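Local coordinates for protein GH26C (Muricauda sp. MAR_2010_75, PDB 6Q78) that probably hydrolyses internal beta-1,4-mannosidic linkages in mannans, as an endo-mannanase-type enzyme of glycoside hydrolase family 26, at residues Y285-Y299 against R327-F339. Sequence-based numbering, arbitrary orientation.
Sequences YPGDDFVDIMGMDNY and RVKIASLTETGYF
Strands 293-298 and 330-336 are parallel neighbours in the barrel sheet, paired by backbone bonds such as I330 N to D292 O (3.1 Å) and M294 N to I330 O. At their N-terminal ends, K329, kinked at chi2 (-53°), runs past the sulfur of M294 and inserts its ammonium among backbone carbonyls. K329 NZ donates to V291 O almost straight along the C=O bond and to D288 O in the carbonyl plane, both at 2.8 Å, and a water links it to D292 OD1, which also accepts from V58 N. A methionine in place of K329 would probably leave both carbonyls without their donor and the loop around the G287-F290 turn less firmly held. Beside it, D288 OD1 takes Y285 OH on its anti lone pair and R327 NH1 (2.9 Å) on the syn side, a salt bridge. Helix 306-327 completes the beta-alpha-beta crossover of this TIM barrel, packing on M294 and A331. At the C-terminal ends, where TIM barrels carry their active sites, Y299 OH donates to E335 OE1 (2.5 Å) on its anti side. D297 OD1 accepts from T334 OG1 (2.7 Å), while D297 OD2 lies 3.3 Å from E335 OE2; R223 forms salt bridges with both carboxylates, and E335 OE2 also hydrogen-bonds a Tris molecule, probably from the crystallisation liquor.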
loop_
_atom_site.group_PDB
_atom_site.type_symbol
_atom_site.label_atom_id
_atom_site.label_comp_id
_atom_site.label_asym_id
_atom_site.label_seq_id
_atom_site.Cartn_x
_atom_site.Cartn_y
_atom_site.Cartn_z
ATOM N N TYR A 285 16.325 5.217 -0.365
ATOM C CA TYR A 285 15.406 5.897 0.543
ATOM C C TYR A 285 15.600 7.405 0.446
ATOM O O TYR A 285 16.748 7.896 0.475
ATOM C CB TYR A 285 15.700 5.395 1.947
ATOM C CG TYR A 285 14.892 5.999 3.075
ATOM C CD1 TYR A 285 13.563 5.638 3.284
ATOM C CD2 TYR A 285 15.478 6.905 3.949
ATOM C CE1 TYR A 285 12.835 6.191 4.349
ATOM C CE2 TYR A 285 14.772 7.463 5.003
ATOM C CZ TYR A 285 13.449 7.103 5.190
ATOM O OH TYR A 285 12.738 7.635 6.263
ATOM N N PRO A 286 14.520 8.170 0.264
ATOM C CA PRO A 286 14.658 9.602 0.016
ATOM C C PRO A 286 14.799 10.460 1.257
ATOM O O PRO A 286 14.974 11.675 1.122
ATOM C CB PRO A 286 13.369 9.945 -0.732
ATOM C CG PRO A 286 12.373 8.993 -0.145
ATOM C CD PRO A 286 13.147 7.694 -0.003
ATOM N N GLY A 287 14.763 9.882 2.452
ATOM C CA GLY A 287 14.971 10.709 3.617
ATOM C C GLY A 287 13.801 10.709 4.561
ATOM O O GLY A 287 12.655 10.598 4.131
ATOM N N ASP A 288 14.097 10.898 5.854
ATOM C CA ASP A 288 13.053 10.878 6.873
ATOM C C ASP A 288 12.048 12.010 6.697
ATOM O O ASP A 288 10.917 11.897 7.171
ATOM C CB ASP A 288 13.683 11.008 8.269
ATOM C CG ASP A 288 14.479 9.775 8.702
ATOM O OD1 ASP A 288 14.330 8.685 8.120
ATOM O OD2 ASP A 288 15.272 9.917 9.679
ATOM N N ASP A 289 12.442 13.122 6.070
ATOM C CA ASP A 289 11.496 14.209 5.795
ATOM C C ASP A 289 10.493 13.878 4.690
ATOM O O ASP A 289 9.595 14.690 4.424
ATOM C CB ASP A 289 12.252 15.485 5.390
ATOM C CG ASP A 289 13.072 16.052 6.519
ATOM O OD1 ASP A 289 13.976 16.861 6.242
ATOM O OD2 ASP A 289 12.813 15.679 7.678
ATOM N N PHE A 290 10.605 12.718 4.060
ATOM C CA PHE A 290 9.823 12.407 2.874
ATOM C C PHE A 290 9.013 11.126 2.989
ATOM O O PHE A 290 8.244 10.823 2.074
ATOM C CB PHE A 290 10.771 12.317 1.662
ATOM C CG PHE A 290 11.387 13.622 1.306
ATOM C CD1 PHE A 290 10.666 14.567 0.584
ATOM C CD2 PHE A 290 12.659 13.953 1.758
ATOM C CE1 PHE A 290 11.221 15.809 0.290
ATOM C CE2 PHE A 290 13.220 15.186 1.437
ATOM C CZ PHE A 290 12.496 16.111 0.718
ATOM N N VAL A 291 9.125 10.387 4.091
ATOM C CA VAL A 291 8.495 9.074 4.212
ATOM C C VAL A 291 7.821 8.996 5.577
ATOM O O VAL A 291 8.451 9.322 6.592
ATOM C CB VAL A 291 9.530 7.945 4.072
ATOM C CG1 VAL A 291 8.877 6.614 4.409
ATOM C CG2 VAL A 291 10.121 7.921 2.661
ATOM N N ASP A 292 6.561 8.531 5.593
ATOM C CA ASP A 292 5.827 8.259 6.839
ATOM C C ASP A 292 5.781 6.774 7.180
ATOM O O ASP A 292 5.838 6.393 8.360
ATOM C CB ASP A 292 4.381 8.714 6.697
ATOM C CG ASP A 292 4.234 10.234 6.630
ATOM O OD1 ASP A 292 4.715 10.926 7.587
ATOM O OD2 ASP A 292 3.632 10.726 5.640
ATOM N N ILE A 293 5.601 5.937 6.155
ATOM C CA ILE A 293 5.456 4.493 6.311
ATOM C C ILE A 293 6.617 3.819 5.592
ATOM O O ILE A 293 6.841 4.071 4.403
ATOM C CB ILE A 293 4.102 3.998 5.785
ATOM C CG1 ILE A 293 2.997 4.523 6.724
ATOM C CG2 ILE A 293 4.125 2.445 5.688
ATOM C CD1 ILE A 293 1.667 4.867 6.066
ATOM N N MET A 294 7.354 2.999 6.317
ATOM C CA MET A 294 8.420 2.176 5.751
ATOM C C MET A 294 7.816 0.812 5.489
ATOM O O MET A 294 7.463 0.085 6.429
ATOM C CB MET A 294 9.589 2.053 6.731
ATOM C CG MET A 294 10.439 3.286 6.756
ATOM S SD MET A 294 11.670 3.188 8.051
ATOM C CE MET A 294 12.911 4.257 7.287
ATOM N N GLY A 295 7.687 0.463 4.213
ATOM C CA GLY A 295 7.092 -0.794 3.827
ATOM C C GLY A 295 8.043 -1.687 3.036
ATOM O O GLY A 295 9.193 -1.343 2.739
ATOM N N MET A 296 7.544 -2.881 2.750
ATOM C CA MET A 296 8.144 -3.761 1.753
ATOM C C MET A 296 7.041 -4.667 1.227
ATOM O O MET A 296 6.052 -4.931 1.926
ATOM C CB MET A 296 9.285 -4.624 2.314
ATOM C CG MET A 296 8.762 -5.637 3.341
ATOM S SD MET A 296 10.062 -6.752 3.924
ATOM C CE MET A 296 10.568 -7.557 2.363
ATOM N N ASP A 297 7.213 -5.113 -0.011
ATOM C CA ASP A 297 6.364 -6.134 -0.609
ATOM C C ASP A 297 7.105 -7.469 -0.582
ATOM O O ASP A 297 8.318 -7.534 -0.823
ATOM C CB ASP A 297 5.991 -5.776 -2.047
ATOM C CG ASP A 297 5.155 -4.509 -2.123
ATOM O OD1 ASP A 297 4.759 -4.026 -1.052
ATOM O OD2 ASP A 297 4.868 -4.043 -3.238
ATOM N N ASN A 298 6.386 -8.546 -0.278
ATOM C CA ASN A 298 7.050 -9.850 -0.271
ATOM C C ASN A 298 6.077 -10.956 -0.656
ATOM O O ASN A 298 5.278 -11.407 0.182
ATOM C CB ASN A 298 7.693 -10.126 1.073
ATOM C CG ASN A 298 8.779 -11.199 0.991
ATOM O OD1 ASN A 298 8.867 -11.921 -0.009
ATOM N ND2 ASN A 298 9.633 -11.295 2.040
ATOM N N TYR A 299 6.193 -11.423 -1.896
ATOM C CA TYR A 299 5.594 -12.685 -2.312
ATOM C C TYR A 299 6.642 -13.785 -2.438
ATOM O O TYR A 299 6.355 -14.942 -2.120
ATOM C CB TYR A 299 4.945 -12.529 -3.694
ATOM C CG TYR A 299 3.874 -11.442 -3.752
ATOM C CD1 TYR A 299 4.211 -10.106 -4.005
ATOM C CD2 TYR A 299 2.538 -11.753 -3.491
ATOM C CE1 TYR A 299 3.206 -9.125 -4.082
ATOM C CE2 TYR A 299 1.567 -10.790 -3.510
ATOM C CZ TYR A 299 1.907 -9.491 -3.828
ATOM O OH TYR A 299 0.902 -8.521 -3.871
ATOM N N ARG A 327 13.345 5.591 13.562
ATOM C CA ARG A 327 13.073 6.839 12.853
ATOM C C ARG A 327 11.664 7.359 13.109
ATOM O O ARG A 327 11.267 8.365 12.515
ATOM C CB ARG A 327 13.350 6.679 11.363
ATOM C CG ARG A 327 14.863 6.512 11.091
ATOM C CD ARG A 327 15.124 5.698 9.874
ATOM N NE ARG A 327 16.561 5.482 9.701
ATOM C CZ ARG A 327 17.312 6.126 8.811
ATOM N NH1 ARG A 327 16.769 7.040 8.017
ATOM N NH2 ARG A 327 18.613 5.854 8.717
ATOM N N VAL A 328 10.928 6.736 14.028
ATOM C CA VAL A 328 9.549 7.108 14.349
ATOM C C VAL A 328 8.676 7.093 13.099
ATOM O O VAL A 328 7.996 8.073 12.785
ATOM C CB VAL A 328 9.456 8.438 15.132
ATOM C CG1 VAL A 328 8.116 8.549 15.800
ATOM C CG2 VAL A 328 10.587 8.521 16.164
ATOM N N LYS A 329 8.715 5.979 12.378
ATOM C CA LYS A 329 7.879 5.699 11.214
ATOM C C LYS A 329 6.930 4.556 11.558
ATOM O O LYS A 329 7.037 3.928 12.613
ATOM C CB LYS A 329 8.722 5.294 9.998
ATOM C CG LYS A 329 9.827 6.298 9.602
ATOM C CD LYS A 329 9.243 7.675 9.419
ATOM C CE LYS A 329 10.304 8.638 8.892
ATOM N NZ LYS A 329 9.786 10.034 8.928
ATOM N N ILE A 330 5.998 4.282 10.642
ATOM C CA ILE A 330 5.136 3.104 10.741
ATOM C C ILE A 330 5.696 2.052 9.786
ATOM O O ILE A 330 5.899 2.337 8.591
ATOM C CB ILE A 330 3.705 3.466 10.317
ATOM C CG1 ILE A 330 3.114 4.490 11.304
ATOM C CG2 ILE A 330 2.797 2.225 10.261
ATOM C CD1 ILE A 330 2.068 5.379 10.612
ATOM N N ALA A 331 5.933 0.834 10.290
ATOM C CA ALA A 331 6.376 -0.233 9.395
ATOM C C ALA A 331 5.183 -1.019 8.844
ATOM O O ALA A 331 4.099 -1.056 9.448
ATOM C CB ALA A 331 7.346 -1.177 10.115
ATOM N N SER A 332 5.389 -1.659 7.679
ATOM C CA SER A 332 4.292 -2.418 7.071
ATOM C C SER A 332 4.820 -3.423 6.072
ATOM O O SER A 332 5.824 -3.176 5.400
ATOM C CB SER A 332 3.276 -1.495 6.355
ATOM O OG SER A 332 2.404 -2.224 5.478
ATOM N N LEU A 333 4.150 -4.581 5.991
ATOM C CA LEU A 333 4.296 -5.467 4.832
ATOM C C LEU A 333 3.186 -5.038 3.878
ATOM O O LEU A 333 2.029 -5.470 3.971
ATOM C CB LEU A 333 4.179 -6.934 5.260
ATOM C CG LEU A 333 4.288 -7.978 4.130
ATOM C CD1 LEU A 333 5.681 -7.899 3.452
ATOM C CD2 LEU A 333 4.070 -9.397 4.749
ATOM N N THR A 334 3.529 -4.161 2.930
ATOM C CA THR A 334 2.515 -3.468 2.131
ATOM C C THR A 334 1.848 -4.342 1.049
ATOM O O THR A 334 0.755 -3.994 0.601
ATOM C CB THR A 334 3.067 -2.150 1.535
ATOM O OG1 THR A 334 4.388 -2.360 1.019
ATOM C CG2 THR A 334 3.176 -1.097 2.592
ATOM N N GLU A 335 2.446 -5.455 0.642
ATOM C CA GLU A 335 1.809 -6.420 -0.248
ATOM C C GLU A 335 2.358 -7.771 0.136
ATOM O O GLU A 335 3.572 -7.912 0.315
ATOM C CB GLU A 335 2.199 -6.280 -1.720
ATOM C CG GLU A 335 1.572 -5.086 -2.393
ATOM C CD GLU A 335 1.757 -5.123 -3.884
ATOM O OE1 GLU A 335 1.770 -6.233 -4.475
ATOM O OE2 GLU A 335 1.850 -4.008 -4.496
ATOM N N THR A 336 1.472 -8.775 0.189
ATOM C CA THR A 336 1.904 -10.149 0.368
ATOM C C THR A 336 0.791 -11.075 -0.107
ATOM O O THR A 336 -0.277 -10.636 -0.563
ATOM C CB THR A 336 2.282 -10.427 1.833
ATOM O OG1 THR A 336 3.035 -11.653 1.920
ATOM C CG2 THR A 336 1.023 -10.493 2.710
ATOM N N GLY A 337 1.076 -12.371 -0.035
ATOM C CA GLY A 337 0.109 -13.370 -0.447
ATOM C C GLY A 337 0.795 -14.548 -1.098
ATOM O O GLY A 337 1.966 -14.494 -1.498
ATOM N N TYR A 338 0.068 -15.646 -1.163
ATOM C CA TYR A 338 0.443 -16.816 -1.952
ATOM C C TYR A 338 -0.741 -17.090 -2.867
ATOM O O TYR A 338 -1.828 -17.432 -2.386
ATOM C CB TYR A 338 0.733 -18.038 -1.079
ATOM C CG TYR A 338 1.053 -19.236 -1.943
ATOM C CD1 TYR A 338 2.233 -19.294 -2.651
ATOM C CD2 TYR A 338 0.167 -20.310 -2.062
ATOM C CE1 TYR A 338 2.532 -20.369 -3.465
ATOM C CE2 TYR A 338 0.475 -21.403 -2.871
ATOM C CZ TYR A 338 1.657 -21.401 -3.573
ATOM O OH TYR A 338 1.984 -22.473 -4.390
ATOM N N PHE A 339 -0.548 -16.905 -4.170
ATOM C CA PHE A 339 -1.647 -17.011 -5.123
ATOM C C PHE A 339 -1.939 -18.470 -5.458
ATOM O O PHE A 339 -1.032 -19.226 -5.829
ATOM C CB PHE A 339 -1.320 -16.256 -6.410
ATOM C CG PHE A 339 -1.204 -14.769 -6.261
ATOM C CD1 PHE A 339 -2.329 -13.971 -6.224
ATOM C CD2 PHE A 339 0.044 -14.164 -6.237
ATOM C CE1 PHE A 339 -2.211 -12.582 -6.132
ATOM C CE2 PHE A 339 0.171 -12.788 -6.124
ATOM C CZ PHE A 339 -0.964 -11.993 -6.068
HETATM O O HOH W 1 7.072 10.881 8.933
HETATM O O HOH W 2 3.888 -16.144 -2.614
#